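Local coordinates for protein transcriptional regulator (Actinomyces oris, PDB 5V8C) that acts as a LytR-CpsA-Psr family phosphotransferase that mediates glycosylation of a cell wall-anchored surface protein in a Gram-positive bacterium, at residues Ser16-Glu21 and Leu57-Gln62; Leu24-Asp29 and Thr110-Ile115; Ile255-Gly260 and Gln272-Leu277. All blocks are in the same frame, centred on the assembly; numbering follows the deposited sequence.

All three contacts reach the same seven-stranded mixed sheet. Contacts 1 and 2 have centres about 17 Å apart, yet they touch twice. Through the adjacent strands 52-60 and 23-28, Val-58 CG2 of contact 1 lies 3.6 Å from Ile-25 CD1 of contact 2; from the loop 16-21, Gly-20 O is probably hydrogen-bonded to Thr-110 OG1 at 3.2 Å. Bound polyether, probably from the crystallisation liquor, lies about 4 Å from the side chain of Val-58 and likewise from that of Ile-115, and may mark the apolar pocket that holds a lipid-linked substrate in related LCP enzymes. Contact 3 involves the edge strand 252-256; its centre is about 17 Å from that of contact 1 and 21 Å from that of contact 2.

Contact 1. Residues Ser16-Glu21 and Leu57-Gln62; sequences SPTAGE and LVRPSQ
Arg-59 reaches over to the loop 16-21 and makes the only hydrogen bond between the two segments. Its CG passes 3.7 Å from Glu-21 O, and the chain then runs out along the loop and bends at chi3, which turns the guanidinium toward the backbone of Thr-18. There NH2 donates to Thr-18 O across 2.8 Å. The acceptor sits near the guanidinium plane, at its edge, but the nitrogen is tilted 33° from the carbonyl plane and the bond is noticeably bent, with 135° at the hydrogen. This bond ties the strand to the turn of the loop, a turn also held within itself by a weak bond from Ala-19 N to Ser-16 OG.

Pro-60 follows and presents its ring to Glu-21. Its CD packs 3.3 Å from Glu-21 O, while its CG meets the carboxylate oxygen OE2 of Glu-21 at 3.4 Å. The two side chains cross at about a right angle. In Glu-21 a chi1 of -170° swings CG away from the backbone N, and the chain stays extended beyond it, so that CB, CG and CD all pass the proline CG. The carboxylate is not held by the proline, however: OE2 is hydrogen-bonded to Trp-23 NE1.

This is surface packing, in which the loop entering strand 23-28 lies against the outgoing end of that strand's antiparallel neighbour, 52-60, in the mixed sheet of the LCP domain. Strand 52-60 runs between 23-28 and 65-70. Leu-239 of helix 233-248 packs against both Val-58 and Pro-60, whereas Arg-59 touches Tyr-281 and Tyr-283 from the C-terminal part of the chain.

Contact 2. Residues Leu24-Asp29 and Thr110-Ile115; sequences LILGTD and THLVTI
His-111 joins Leu-24 through its backbone O, while its imidazole leads away from strand 24-28 to meet the ring of Trp-23, the two planes inclined by about 30°; NE2 makes a weak hydrogen bond to Glu-21 OE1. The peptide groups join strands 24-28 and 111-115 as a parallel pair. Leu-24 N binds His-111 O at 3.0 Å, and Leu-24 O takes Val-113 N at 2.9 Å. Leu-26 repeats the pattern between Val-113 O and Ile-115 N, and Thr-28 N closes the series on Ile-115 O at 2.8 Å. CA-H...O contacts from Ile-25, Gly-27 and Thr-114 fill in between.

On one face Leu-112 is the hub. Its chi1 of 178° places CG beside its own carbonyl carbon, and from there CD1 lies 3.8 Å from Leu-24 CD2, the two chains side by side and pointing the same way; it also meets Leu-26 CD1 at 3.9 Å. At the end of the pair Thr-28 OG1 lies 3.8 Å from Thr-114 CG2. The opposite face carries Ile-25, Val-113 and Ile-115, where Ile-25 CG2 touches Ile-115 CD1, also at 3.8 Å.

The pair is a buried parallel part of the mixed LCP sheet, and 111-115 is an interior strand of it, between 226-228 and 23-28. Helix 94-105 sets Val-98 and Leu-101 on Leu-24, Thr-97 on Leu-26 and Pro-94 on Leu-112, while on the isoleucine face Ile-123 of helix 117-126 and Ile-225 pack against Ile-115.

Contact 3. Residues Ile255-Gly260 and Gln272-Leu277; sequences IDLPTG and QESRDL
Pro-258 centres an inverse gamma turn just beyond strand 252-256, and its CA lies 5.2 Å from the CA of Ser-274 in the first turn of helix 272-280. Ser-274 OG donates to Pro-258 O at 2.7 Å, coming from above the carbonyl plane, 67° out of it, and not along a lone pair. Its chi1 of -55° sets OG beside its own backbone N, facing the turn. Asn-271 ND2 binds the same carbonyl oxygen. Replacing Ser-274 by an alanine would probably leave Pro-258 O dependent on Asn-271 and let the turn shift against the helix.

The rest is mostly packing of carbon atoms. The proline ring rests on the helix, its CG 3.9 Å from the backbone O of Glu-273 and its CD 4.0 Å from Leu-277 CG. Leu-277 splits its methyls: CD2 meets Ile-255 CD1 tip to tip at 3.8 Å, and CD1 reaches Leu-257 CD2 at the same distance.

It is a beta-loop-alpha connection: the chain leaves the edge strand, loops out, and returns as a helix that packs on the residues just after the strand, with Ile-255 its contact on the strand itself and a serine of the first helical turn fastening the departing backbone.

Contact 1. Residues Ser16-Glu21 and Leu57-Gln62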
ATOM      1  N   SER A  16      -8.973 -22.109  -0.986  1.00109.04           N
ATOM      2  CA  SER A  16      -8.629 -21.786   0.400  1.00109.23           C
ATOM      3  C   SER A  16      -9.852 -21.387   1.238  1.00115.55           C
ATOM      4  O   SER A  16     -10.682 -20.593   0.782  1.00115.17           O
ATOM      5  CB  SER A  16      -7.595 -20.662   0.436  1.00110.85           C
ATOM      6  OG  SER A  16      -7.273 -20.265   1.760  1.00114.33           O
ATOM      7  N   PRO A  17      -9.932 -21.859   2.503  1.00113.29           N
ATOM      8  CA  PRO A  17     -11.045 -21.439   3.369  1.00112.82           C
ATOM      9  C   PRO A  17     -10.729 -20.161   4.160  1.00115.34           C
ATOM     10  O   PRO A  17     -11.613 -19.320   4.338  1.00115.47           O
ATOM     11  CB  PRO A  17     -11.242 -22.644   4.295  1.00114.86           C
ATOM     12  CG  PRO A  17      -9.897 -23.360   4.312  1.00119.71           C
ATOM     13  CD  PRO A  17      -9.029 -22.798   3.203  1.00115.23           C
ATOM     14  N   THR A  18      -9.467 -20.020   4.632  1.00109.99           N
ATOM     15  CA  THR A  18      -8.973 -18.898   5.442  1.00108.55           C
ATOM     16  C   THR A  18      -8.917 -17.572   4.674  1.00108.58           C
ATOM     17  O   THR A  18      -9.035 -16.511   5.284  1.00106.09           O
ATOM     18  CB  THR A  18      -7.607 -19.232   6.055  1.00115.21           C
ATOM     19  OG1 THR A  18      -7.378 -20.644   6.016  1.00113.82           O
ATOM     20  CG2 THR A  18      -7.455 -18.698   7.475  1.00114.32           C
ATOM     21  N   ALA A  19      -8.703 -17.628   3.350  1.00104.22           N
ATOM     22  CA  ALA A  19      -8.640 -16.424   2.528  1.00103.66           C
ATOM     23  C   ALA A  19     -10.055 -15.911   2.287  1.00106.95           C
ATOM     24  O   ALA A  19     -10.786 -16.454   1.452  1.00108.05           O
ATOM     25  CB  ALA A  19      -7.932 -16.710   1.209  1.00104.22           C
ATOM     26  N   GLY A  20     -10.454 -14.932   3.093  1.00100.53           N
ATOM     27  CA  GLY A  20     -11.779 -14.335   3.019  1.00 98.86           C
ATOM     28  C   GLY A  20     -11.775 -13.087   2.168  1.00 98.80           C
ATOM     29  O   GLY A  20     -11.441 -13.140   0.977  1.00 97.63           O
ATOM     30  N   GLU A  21     -12.134 -11.951   2.776  1.00102.54           N
ATOM     31  CA  GLU A  21     -12.137 -10.676   2.068  1.00 99.32           C
ATOM     32  C   GLU A  21     -10.717 -10.096   2.039  1.00 96.65           C
ATOM     33  O   GLU A  21     -10.111  -9.874   3.094  1.00 95.35           O
ATOM     34  CB  GLU A  21     -13.131  -9.701   2.709  1.00 99.93           C
ATOM     35  CG  GLU A  21     -13.373  -8.451   1.884  1.00114.02           C
ATOM     36  CD  GLU A  21     -14.560  -7.623   2.336  1.00141.82           C
ATOM     37  OE1 GLU A  21     -15.708  -8.008   2.014  1.00143.40           O
ATOM     38  OE2 GLU A  21     -14.343  -6.583   2.996  1.00133.68           O
ATOM     39  N   LEU A  57      -2.228  -5.246   1.059  1.00 71.49           N
ATOM     40  CA  LEU A  57      -3.428  -6.044   1.145  1.00 72.83           C
ATOM     41  C   LEU A  57      -4.113  -5.798   2.490  1.00 81.45           C
ATOM     42  O   LEU A  57      -3.472  -5.893   3.540  1.00 82.74           O
ATOM     43  CB  LEU A  57      -3.195  -7.529   0.808  1.00 74.55           C
ATOM     44  CG  LEU A  57      -2.273  -8.356   1.686  1.00 80.04           C
ATOM     45  CD1 LEU A  57      -3.065  -9.101   2.758  1.00 82.25           C
ATOM     46  CD2 LEU A  57      -1.484  -9.350   0.851  1.00 78.73           C
ATOM     47  N   VAL A  58      -5.369  -5.319   2.442  1.00 77.81           N
ATOM     48  CA  VAL A  58      -6.141  -4.984   3.635  1.00 76.99           C
ATOM     49  C   VAL A  58      -7.038  -6.148   3.958  1.00 83.27           C
ATOM     50  O   VAL A  58      -7.862  -6.535   3.126  1.00 85.27           O
ATOM     51  CB  VAL A  58      -6.911  -3.653   3.472  1.00 78.88           C
ATOM     52  CG1 VAL A  58      -7.656  -3.293   4.746  1.00 78.06           C
ATOM     53  CG2 VAL A  58      -5.958  -2.531   3.075  1.00 77.19           C
ATOM     54  N   ARG A  59      -6.839  -6.757   5.131  1.00 79.98           N
ATOM     55  CA  ARG A  59      -7.580  -7.961   5.487  1.00 81.37           C
ATOM     56  C   ARG A  59      -8.593  -7.783   6.649  1.00 87.39           C
ATOM     57  O   ARG A  59      -8.252  -8.031   7.812  1.00 86.99           O
ATOM     58  CB  ARG A  59      -6.608  -9.115   5.762  1.00 79.39           C
ATOM     59  CG  ARG A  59      -7.032 -10.415   5.115  1.00 92.63           C
ATOM     60  CD  ARG A  59      -6.047 -11.528   5.421  1.00101.28           C
ATOM     61  NE  ARG A  59      -6.705 -12.828   5.556  1.00105.00           N
ATOM     62  CZ  ARG A  59      -7.169 -13.310   6.705  1.00121.79           C
ATOM     63  NH1 ARG A  59      -7.067 -12.599   7.821  1.00111.09           N
ATOM     64  NH2 ARG A  59      -7.744 -14.503   6.745  1.00110.21           N
ATOM     65  N   PRO A  60      -9.868  -7.440   6.346  1.00 86.04           N
ATOM     66  CA  PRO A  60     -10.877  -7.385   7.422  1.00 87.70           C
ATOM     67  C   PRO A  60     -11.296  -8.792   7.865  1.00 96.65           C
ATOM     68  O   PRO A  60     -11.474  -9.669   7.026  1.00 96.88           O
ATOM     69  CB  PRO A  60     -12.032  -6.589   6.803  1.00 88.57           C
ATOM     70  CG  PRO A  60     -11.892  -6.779   5.333  1.00 92.64           C
ATOM     71  CD  PRO A  60     -10.462  -7.158   5.022  1.00 87.61           C
ATOM     72  N   SER A  61     -11.365  -9.021   9.186  1.00 96.88           N
ATOM     73  CA  SER A  61     -11.719 -10.312   9.773  1.00100.24           C
ATOM     74  C   SER A  61     -12.427 -10.135  11.120  1.00108.75           C
ATOM     75  O   SER A  61     -12.770  -9.006  11.485  1.00107.68           O
ATOM     76  CB  SER A  61     -10.479 -11.192   9.920  1.00105.53           C
ATOM     77  OG  SER A  61      -9.858 -11.053  11.188  1.00116.86           O
ATOM     78  N   GLN A  62     -12.655 -11.252  11.851  1.00109.81           N
ATOM     79  CA  GLN A  62     -13.303 -11.231  13.167  1.00111.84           C
ATOM     80  C   GLN A  62     -12.321 -10.964  14.318  1.00116.90           C
ATOM     81  O   GLN A  62     -12.759 -10.632  15.421  1.00117.91           O
ATOM     82  CB  GLN A  62     -14.134 -12.505  13.408  1.00115.89           C
ATOM     83  CG  GLN A  62     -15.648 -12.269  13.352  1.00136.93           C
ATOM     84  CD  GLN A  62     -16.164 -12.023  11.948  1.00160.76           C
ATOM     85  OE1 GLN A  62     -16.471 -12.957  11.197  1.00159.96           O
ATOM     86  NE2 GLN A  62     -16.313 -10.757  11.577  1.00148.50           N
TER

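Contact 2. Residues Leu24-Asp29 and Thr110-Ile115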
ATOM      1  N   LEU A  24      -7.014  -5.183  -2.412  1.00 71.96           N
ATOM      2  CA  LEU A  24      -5.701  -4.866  -2.927  1.00 70.15           C
ATOM      3  C   LEU A  24      -5.689  -3.365  -3.157  1.00 75.37           C
ATOM      4  O   LEU A  24      -6.538  -2.840  -3.891  1.00 74.25           O
ATOM      5  CB  LEU A  24      -5.405  -5.643  -4.220  1.00 70.89           C
ATOM      6  CG  LEU A  24      -4.063  -5.355  -4.917  1.00 74.31           C
ATOM      7  CD1 LEU A  24      -2.868  -5.578  -3.977  1.00 72.90           C
ATOM      8  CD2 LEU A  24      -3.915  -6.193  -6.175  1.00 76.98           C
ATOM      9  N   ILE A  25      -4.813  -2.664  -2.428  1.00 73.43           N
ATOM     10  CA  ILE A  25      -4.681  -1.214  -2.557  1.00 73.46           C
ATOM     11  C   ILE A  25      -3.411  -0.926  -3.317  1.00 79.03           C
ATOM     12  O   ILE A  25      -2.337  -1.331  -2.881  1.00 77.75           O
ATOM     13  CB  ILE A  25      -4.749  -0.450  -1.206  1.00 75.56           C
ATOM     14  CG1 ILE A  25      -6.032  -0.825  -0.411  1.00 77.19           C
ATOM     15  CG2 ILE A  25      -4.641   1.063  -1.446  1.00 74.71           C
ATOM     16  CD1 ILE A  25      -6.421   0.135   0.728  1.00 87.58           C
ATOM     17  N   LEU A  26      -3.539  -0.280  -4.483  1.00 78.16           N
ATOM     18  CA  LEU A  26      -2.395   0.031  -5.322  1.00 77.95           C
ATOM     19  C   LEU A  26      -2.175   1.527  -5.507  1.00 81.59           C
ATOM     20  O   LEU A  26      -3.045   2.224  -6.045  1.00 81.42           O
ATOM     21  CB  LEU A  26      -2.514  -0.652  -6.691  1.00 79.72           C
ATOM     22  CG  LEU A  26      -2.648  -2.164  -6.726  1.00 85.65           C
ATOM     23  CD1 LEU A  26      -2.901  -2.641  -8.151  1.00 87.48           C
ATOM     24  CD2 LEU A  26      -1.417  -2.843  -6.164  1.00 87.64           C
ATOM     25  N   GLY A  27      -1.002   1.988  -5.073  1.00 76.94           N
ATOM     26  CA  GLY A  27      -0.510   3.343  -5.298  1.00 76.25           C
ATOM     27  C   GLY A  27       0.169   3.374  -6.656  1.00 82.12           C
ATOM     28  O   GLY A  27       1.125   2.638  -6.895  1.00 83.22           O
ATOM     29  N   THR A  28      -0.374   4.153  -7.577  1.00 78.58           N
ATOM     30  CA  THR A  28       0.007   4.157  -8.977  1.00 79.10           C
ATOM     31  C   THR A  28       0.927   5.329  -9.335  1.00 84.22           C
ATOM     32  O   THR A  28       0.755   6.431  -8.813  1.00 83.98           O
ATOM     33  CB  THR A  28      -1.299   4.080  -9.788  1.00 85.58           C
ATOM     34  OG1 THR A  28      -1.674   2.709  -9.879  1.00 87.61           O
ATOM     35  CG2 THR A  28      -1.210   4.694 -11.170  1.00 85.41           C
ATOM     36  N   ASP A  29       1.891   5.081 -10.249  1.00 81.82           N
ATOM     37  CA  ASP A  29       2.867   6.070 -10.719  1.00114.85           C
ATOM     38  C   ASP A  29       2.644   6.466 -12.184  1.00135.01           C
ATOM     39  O   ASP A  29       2.962   5.705 -13.098  1.00 99.56           O
ATOM     40  CB  ASP A  29       4.308   5.577 -10.490  1.00115.95           C
ATOM     41  N   THR A 110     -10.184 -10.047  -3.609  1.00 85.39           N
ATOM     42  CA  THR A 110     -11.642  -9.987  -3.540  1.00 86.48           C
ATOM     43  C   THR A 110     -12.143  -8.616  -4.040  1.00 89.09           C
ATOM     44  O   THR A 110     -13.150  -8.550  -4.748  1.00 89.19           O
ATOM     45  CB  THR A 110     -12.077 -10.358  -2.108  1.00 99.77           C
ATOM     46  OG1 THR A 110     -11.838 -11.753  -1.917  1.00100.68           O
ATOM     47  CG2 THR A 110     -13.541 -10.061  -1.822  1.00104.07           C
ATOM     48  N   HIS A 111     -11.409  -7.535  -3.705  1.00 83.40           N
ATOM     49  CA  HIS A 111     -11.746  -6.165  -4.094  1.00 81.81           C
ATOM     50  C   HIS A 111     -10.495  -5.397  -4.528  1.00 85.05           C
ATOM     51  O   HIS A 111      -9.387  -5.759  -4.134  1.00 85.19           O
ATOM     52  CB  HIS A 111     -12.438  -5.439  -2.933  1.00 81.32           C
ATOM     53  CG  HIS A 111     -13.671  -6.120  -2.440  1.00 86.04           C
ATOM     54  ND1 HIS A 111     -14.849  -6.088  -3.160  1.00 89.15           N
ATOM     55  CD2 HIS A 111     -13.871  -6.831  -1.308  1.00 88.45           C
ATOM     56  CE1 HIS A 111     -15.728  -6.762  -2.439  1.00 89.86           C
ATOM     57  NE2 HIS A 111     -15.183  -7.237  -1.319  1.00 89.68           N
ATOM     58  N   LEU A 112     -10.662  -4.334  -5.325  1.00 79.37           N
ATOM     59  CA  LEU A 112      -9.517  -3.576  -5.809  1.00 77.84           C
ATOM     60  C   LEU A 112      -9.724  -2.070  -5.733  1.00 81.56           C
ATOM     61  O   LEU A 112     -10.710  -1.548  -6.273  1.00 82.66           O
ATOM     62  CB  LEU A 112      -9.109  -3.995  -7.241  1.00 78.81           C
ATOM     63  CG  LEU A 112      -7.918  -3.195  -7.835  1.00 82.28           C
ATOM     64  CD1 LEU A 112      -6.574  -3.744  -7.374  1.00 80.94           C
ATOM     65  CD2 LEU A 112      -7.985  -3.123  -9.339  1.00 85.08           C
ATOM     66  N   VAL A 113      -8.749  -1.374  -5.100  1.00 74.37           N
ATOM     67  CA  VAL A 113      -8.690   0.081  -4.990  1.00 72.81           C
ATOM     68  C   VAL A 113      -7.379   0.565  -5.626  1.00 76.31           C
ATOM     69  O   VAL A 113      -6.302   0.047  -5.309  1.00 75.30           O
ATOM     70  CB  VAL A 113      -8.849   0.601  -3.533  1.00 75.04           C
ATOM     71  CG1 VAL A 113      -9.069   2.111  -3.514  1.00 73.13           C
ATOM     72  CG2 VAL A 113      -9.992  -0.108  -2.816  1.00 75.86           C
ATOM     73  N   THR A 114      -7.485   1.540  -6.533  1.00 73.32           N
ATOM     74  CA  THR A 114      -6.352   2.127  -7.243  1.00 74.08           C
ATOM     75  C   THR A 114      -6.337   3.635  -7.020  1.00 80.97           C
ATOM     76  O   THR A 114      -7.374   4.289  -7.104  1.00 81.42           O
ATOM     77  CB  THR A 114      -6.384   1.693  -8.712  1.00 84.12           C
ATOM     78  OG1 THR A 114      -5.974   0.329  -8.774  1.00 89.07           O
ATOM     79  CG2 THR A 114      -5.508   2.548  -9.617  1.00 81.23           C
ATOM     80  N   ILE A 115      -5.176   4.168  -6.650  1.00 79.40           N
ATOM     81  CA  ILE A 115      -5.020   5.587  -6.346  1.00 79.79           C
ATOM     82  C   ILE A 115      -3.788   6.096  -7.077  1.00 82.48           C
ATOM     83  O   ILE A 115      -2.699   5.543  -6.909  1.00 80.36           O
ATOM     84  CB  ILE A 115      -4.910   5.846  -4.801  1.00 82.51           C
ATOM     85  CG1 ILE A 115      -5.819   4.917  -3.977  1.00 83.01           C
ATOM     86  CG2 ILE A 115      -5.190   7.309  -4.460  1.00 84.35           C
ATOM     87  CD1 ILE A 115      -5.344   4.646  -2.606  1.00 94.65           C
TER

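Contact 3. Residues Ile255-Gly260 and Gln272-Leu277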
ATOM      1  N   ILE A 255       1.927  -4.639   8.987  1.00 75.54           N
ATOM      2  CA  ILE A 255       3.147  -5.429   8.927  1.00 76.38           C
ATOM      3  C   ILE A 255       3.734  -5.425   7.521  1.00 82.00           C
ATOM      4  O   ILE A 255       3.006  -5.447   6.526  1.00 79.38           O
ATOM      5  CB  ILE A 255       2.989  -6.864   9.534  1.00 80.83           C
ATOM      6  CG1 ILE A 255       3.921  -7.890   8.852  1.00 83.00           C
ATOM      7  CG2 ILE A 255       1.527  -7.351   9.551  1.00 80.75           C
ATOM      8  CD1 ILE A 255       4.425  -9.074   9.760  1.00 98.28           C
ATOM      9  N   ASP A 256       5.067  -5.306   7.465  1.00 82.34           N
ATOM     10  CA  ASP A 256       5.868  -5.404   6.258  1.00 82.25           C
ATOM     11  C   ASP A 256       6.215  -6.862   6.040  1.00 88.24           C
ATOM     12  O   ASP A 256       6.549  -7.568   6.997  1.00 90.02           O
ATOM     13  CB  ASP A 256       7.136  -4.570   6.397  1.00 83.76           C
ATOM     14  CG  ASP A 256       6.864  -3.097   6.182  1.00104.07           C
ATOM     15  OD1 ASP A 256       6.510  -2.411   7.168  1.00108.10           O
ATOM     16  OD2 ASP A 256       6.902  -2.649   5.008  1.00107.09           O
ATOM     17  N   LEU A 257       6.056  -7.332   4.795  1.00 84.43           N
ATOM     18  CA  LEU A 257       6.371  -8.697   4.381  1.00 85.43           C
ATOM     19  C   LEU A 257       7.841  -8.987   4.751  1.00 89.82           C
ATOM     20  O   LEU A 257       8.732  -8.240   4.333  1.00 88.25           O
ATOM     21  CB  LEU A 257       6.166  -8.788   2.858  1.00 85.39           C
ATOM     22  CG  LEU A 257       5.575 -10.056   2.225  1.00 90.58           C
ATOM     23  CD1 LEU A 257       6.553 -10.699   1.280  1.00 90.97           C
ATOM     24  CD2 LEU A 257       4.990 -11.018   3.239  1.00 93.32           C
ATOM     25  N   PRO A 258       8.116  -9.974   5.621  1.00 89.08           N
ATOM     26  CA  PRO A 258       9.512 -10.208   6.032  1.00 91.22           C
ATOM     27  C   PRO A 258      10.400 -10.878   4.977  1.00101.60           C
ATOM     28  O   PRO A 258      10.517 -12.104   4.945  1.00104.90           O
ATOM     29  CB  PRO A 258       9.376 -11.046   7.309  1.00 93.90           C
ATOM     30  CG  PRO A 258       8.069 -11.724   7.182  1.00 98.68           C
ATOM     31  CD  PRO A 258       7.189 -10.925   6.264  1.00 92.36           C
ATOM     32  N   THR A 259      11.052 -10.074   4.129  1.00 99.67           N
ATOM     33  CA  THR A 259      11.973 -10.603   3.114  1.00102.30           C
ATOM     34  C   THR A 259      13.384 -10.698   3.692  1.00110.35           C
ATOM     35  O   THR A 259      13.696 -10.006   4.662  1.00110.33           O
ATOM     36  CB  THR A 259      11.936  -9.752   1.834  1.00110.25           C
ATOM     37  OG1 THR A 259      12.475  -8.454   2.099  1.00109.39           O
ATOM     38  CG2 THR A 259      10.536  -9.635   1.246  1.00107.44           C
ATOM     39  N   GLY A 260      14.225 -11.532   3.091  1.00110.13           N
ATOM     40  CA  GLY A 260      15.610 -11.708   3.518  1.00111.83           C
ATOM     41  C   GLY A 260      16.454 -10.451   3.386  1.00116.87           C
ATOM     42  O   GLY A 260      15.997  -9.464   2.796  1.00115.58           O
ATOM     43  N   GLN A 272      11.200 -18.232   3.444  1.00105.65           N
ATOM     44  CA  GLN A 272      10.340 -19.016   4.328  1.00106.46           C
ATOM     45  C   GLN A 272       9.516 -18.104   5.259  1.00108.42           C
ATOM     46  O   GLN A 272       8.305 -18.308   5.372  1.00108.35           O
ATOM     47  CB  GLN A 272      11.156 -20.051   5.117  1.00110.09           C
ATOM     48  CG  GLN A 272      10.312 -20.993   5.975  1.00125.12           C
ATOM     49  CD  GLN A 272       9.430 -21.904   5.155  1.00143.50           C
ATOM     50  OE1 GLN A 272       9.889 -22.886   4.561  1.00141.55           O
ATOM     51  NE2 GLN A 272       8.134 -21.618   5.135  1.00129.75           N
ATOM     52  N   GLU A 273      10.153 -17.068   5.863  1.00103.11           N
ATOM     53  CA  GLU A 273       9.477 -16.095   6.739  1.00101.93           C
ATOM     54  C   GLU A 273       8.239 -15.484   6.057  1.00105.01           C
ATOM     55  O   GLU A 273       7.161 -15.446   6.658  1.00105.76           O
ATOM     56  CB  GLU A 273      10.429 -14.963   7.148  1.00101.91           C
ATOM     57  CG  GLU A 273      11.314 -15.243   8.348  1.00115.19           C
ATOM     58  CD  GLU A 273      12.058 -14.001   8.805  1.00132.11           C
ATOM     59  OE1 GLU A 273      11.542 -13.297   9.705  1.00126.69           O
ATOM     60  OE2 GLU A 273      13.107 -13.678   8.200  1.00113.11           O
ATOM     61  N   SER A 274       8.400 -15.027   4.797  1.00 99.14           N
ATOM     62  CA  SER A 274       7.351 -14.431   3.975  1.00 97.37           C
ATOM     63  C   SER A 274       6.211 -15.423   3.703  1.00103.36           C
ATOM     64  O   SER A 274       5.043 -15.060   3.839  1.00101.73           O
ATOM     65  CB  SER A 274       7.929 -13.941   2.652  1.00 99.64           C
ATOM     66  OG  SER A 274       9.014 -13.055   2.860  1.00107.12           O
ATOM     67  N   ARG A 275       6.555 -16.673   3.337  1.00101.95           N
ATOM     68  CA  ARG A 275       5.586 -17.722   3.019  1.00103.16           C
ATOM     69  C   ARG A 275       4.722 -18.117   4.214  1.00108.59           C
ATOM     70  O   ARG A 275       3.529 -18.372   4.035  1.00107.70           O
ATOM     71  CB  ARG A 275       6.279 -18.953   2.408  1.00105.10           C
ATOM     72  CG  ARG A 275       6.911 -18.698   1.034  1.00115.04           C
ATOM     73  CD  ARG A 275       5.919 -18.879  -0.102  1.00124.37           C
ATOM     74  NE  ARG A 275       6.199 -17.994  -1.235  1.00128.27           N
ATOM     75  CZ  ARG A 275       6.804 -18.376  -2.354  1.00144.20           C
ATOM     76  NH1 ARG A 275       7.209 -19.632  -2.502  1.00134.61           N
ATOM     77  NH2 ARG A 275       7.009 -17.508  -3.334  1.00132.70           N
ATOM     78  N   ASP A 276       5.314 -18.157   5.427  1.00107.41           N
ATOM     79  CA  ASP A 276       4.604 -18.521   6.664  1.00109.04           C
ATOM     80  C   ASP A 276       3.630 -17.427   7.078  1.00111.20           C
ATOM     81  O   ASP A 276       2.469 -17.715   7.370  1.00112.30           O
ATOM     82  CB  ASP A 276       5.591 -18.802   7.814  1.00112.45           C
ATOM     83  CG  ASP A 276       6.597 -19.906   7.546  1.00124.18           C
ATOM     84  OD1 ASP A 276       6.185 -20.978   7.037  1.00125.88           O
ATOM     85  OD2 ASP A 276       7.781 -19.728   7.911  1.00128.99           O
ATOM     86  N   LEU A 277       4.111 -16.170   7.099  1.00104.50           N
ATOM     87  CA  LEU A 277       3.327 -14.979   7.411  1.00101.40           C
ATOM     88  C   LEU A 277       2.112 -14.929   6.481  1.00103.22           C
ATOM     89  O   LEU A 277       1.016 -14.633   6.933  1.00102.84           O
ATOM     90  CB  LEU A 277       4.221 -13.733   7.221  1.00 99.57           C
ATOM     91  CG  LEU A 277       3.736 -12.338   7.713  1.00102.14           C
ATOM     92  CD1 LEU A 277       3.233 -11.488   6.573  1.00100.44           C
ATOM     93  CD2 LEU A 277       2.743 -12.420   8.869  1.00104.27           C
TER